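Spindle pole body component (Chaetomium thermophilum, PDB 6L82) is a GCP5 subunit of the gamma-tubulin complex family, seen here as its N-terminal piece, and probably binds gamma-tubulin and microtubule minus ends. Local coordinates at residues A[59-64]-A[99-104]. Residues are numbered along the deposited sequence; the frame is centred on the assembly and turned at random.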
# COMPACT_ATOMS: atom_id res chain seq x y z
N GLN A 59 2.58 2.61 -16.24
CA GLN A 59 3.61 1.92 -17.02
C GLN A 59 4.73 2.87 -17.38
O GLN A 59 5.91 2.48 -17.40
CB GLN A 59 3.02 1.28 -18.28
CG GLN A 59 1.96 0.20 -18.01
CD GLN A 59 2.53 -1.10 -17.42
OE1 GLN A 59 3.68 -1.47 -17.69
NE2 GLN A 59 1.71 -1.79 -16.61
N ASP A 60 4.40 4.14 -17.64
CA ASP A 60 5.42 5.13 -17.92
C ASP A 60 6.31 5.36 -16.70
O ASP A 60 7.53 5.50 -16.84
CB ASP A 60 4.77 6.44 -18.39
CG ASP A 60 5.79 7.46 -18.89
OD1 ASP A 60 6.33 7.26 -20.00
OD2 ASP A 60 6.02 8.46 -18.18
N ARG A 61 5.73 5.37 -15.50
CA ARG A 61 6.57 5.55 -14.32
C ARG A 61 7.43 4.32 -14.07
O ARG A 61 8.57 4.43 -13.61
CB ARG A 61 5.72 5.87 -13.10
CG ARG A 61 5.09 7.27 -13.09
CD ARG A 61 4.01 7.41 -11.97
NE ARG A 61 4.57 7.49 -10.61
CZ ARG A 61 3.85 7.69 -9.51
NH1 ARG A 61 2.54 7.83 -9.56
NH2 ARG A 61 4.46 7.75 -8.33
N LEU A 62 6.90 3.13 -14.37
CA LEU A 62 7.73 1.94 -14.25
C LEU A 62 8.83 1.92 -15.31
O LEU A 62 9.95 1.46 -15.05
CB LEU A 62 6.85 0.69 -14.34
CG LEU A 62 5.81 0.54 -13.23
CD1 LEU A 62 4.85 -0.58 -13.57
CD2 LEU A 62 6.47 0.26 -11.90
N ASN A 63 8.54 2.45 -16.50
CA ASN A 63 9.58 2.55 -17.53
C ASN A 63 10.68 3.51 -17.09
O ASN A 63 11.87 3.20 -17.21
CB ASN A 63 8.98 2.98 -18.87
CG ASN A 63 8.16 1.86 -19.51
OD1 ASN A 63 8.36 0.69 -19.20
ND2 ASN A 63 7.25 2.21 -20.41
N GLY A 64 10.31 4.67 -16.55
CA GLY A 64 11.31 5.63 -16.10
C GLY A 64 12.16 5.12 -14.95
O GLY A 64 13.34 5.49 -14.83
N LEU A 99 -2.77 -1.53 -7.90
CA LEU A 99 -1.81 -2.02 -6.92
C LEU A 99 -0.42 -1.51 -7.24
O LEU A 99 0.35 -1.16 -6.33
CB LEU A 99 -1.83 -3.55 -6.88
CG LEU A 99 -3.14 -4.08 -6.31
CD1 LEU A 99 -3.35 -5.57 -6.62
CD2 LEU A 99 -3.17 -3.81 -4.81
N LEU A 100 -0.06 -1.47 -8.53
CA LEU A 100 1.24 -0.93 -8.89
C LEU A 100 1.28 0.56 -8.61
O LEU A 100 2.30 1.08 -8.15
CB LEU A 100 1.57 -1.23 -10.36
CG LEU A 100 1.59 -2.66 -10.88
CD1 LEU A 100 1.49 -2.75 -12.41
CD2 LEU A 100 2.86 -3.35 -10.37
N HIS A 101 0.16 1.25 -8.87
CA HIS A 101 0.07 2.66 -8.51
C HIS A 101 0.37 2.88 -7.04
O HIS A 101 1.12 3.79 -6.68
CB HIS A 101 -1.32 3.20 -8.84
CG HIS A 101 -1.44 4.68 -8.68
ND1 HIS A 101 -2.63 5.36 -8.86
CD2 HIS A 101 -0.52 5.62 -8.35
CE1 HIS A 101 -2.43 6.65 -8.67
NE2 HIS A 101 -1.16 6.84 -8.37
N LEU A 102 -0.21 2.03 -6.19
CA LEU A 102 0.06 2.09 -4.75
C LEU A 102 1.54 1.91 -4.47
O LEU A 102 2.11 2.65 -3.66
CB LEU A 102 -0.77 1.02 -4.02
CG LEU A 102 -0.42 0.82 -2.54
CD1 LEU A 102 -0.83 2.05 -1.72
CD2 LEU A 102 -1.06 -0.45 -1.97
N LEU A 103 2.18 0.93 -5.13
CA LEU A 103 3.62 0.73 -4.91
C LEU A 103 4.43 1.91 -5.44
O LEU A 103 5.38 2.35 -4.78
CB LEU A 103 4.10 -0.58 -5.54
CG LEU A 103 3.34 -1.85 -5.13
CD1 LEU A 103 3.92 -3.09 -5.80
CD2 LEU A 103 3.31 -2.01 -3.59
N LEU A 104 4.07 2.43 -6.61
CA LEU A 104 4.73 3.64 -7.11
C LEU A 104 4.64 4.78 -6.09
O LEU A 104 5.61 5.51 -5.88
CB LEU A 104 4.13 4.07 -8.45
CG LEU A 104 4.38 3.11 -9.60
CD1 LEU A 104 3.55 3.46 -10.81
CD2 LEU A 104 5.85 3.17 -9.95
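The guanidinium of Arg61 carries Leu104 over one face, with Leu104 CB 3.7 Å from Arg61 NH2 and set off from the centre of the flat group. The imidazole of His101 comes up obliquely, its plane turned 76° from that of the guanidinium and its CD2 4.0 Å from Arg61 NH1, a van der Waals approach rather than a stack. A bend at chi3 (73°) swings the end of the arginine across to helix 96-106, where NH1 forms a salt bridge with Glu105, one residue beyond Leu104. The aliphatic part of the arginine crosses Leu104 at a slant, Arg61 CB standing 4.0 Å from Leu104 CD1. An alanine in place of Arg61 would probably leave Glu105 without this mate and uncover one flank of Leu104.

Beyond the arginine the contact is apolar. Leu104 reaches between Arg61 and Leu62, CD1 turned to the arginine and CD2 meeting Leu62 CD2 at 3.6 Å with the two leucine side chains at roughly a right angle. One turn earlier, Leu100 CD1 touches Leu62 CD1 more loosely, at 4.2 Å. No hydrogen bond joins the two segments.

The axes of the two short helical segments come within 10.6 Å and cross at 46°, so the contact is made through side chains. Val58 extends the apolar surface of helix 55-71 against Leu100, His101 and Leu104, while helix 75-88 adds Leu85 against Leu62 and Leu88 against Leu100. Leu99, Leu102 and Leu103 of helix 96-106 pack instead on apolar side chains of the partner protein's chain, placing this helix between its own bundle and the other protein.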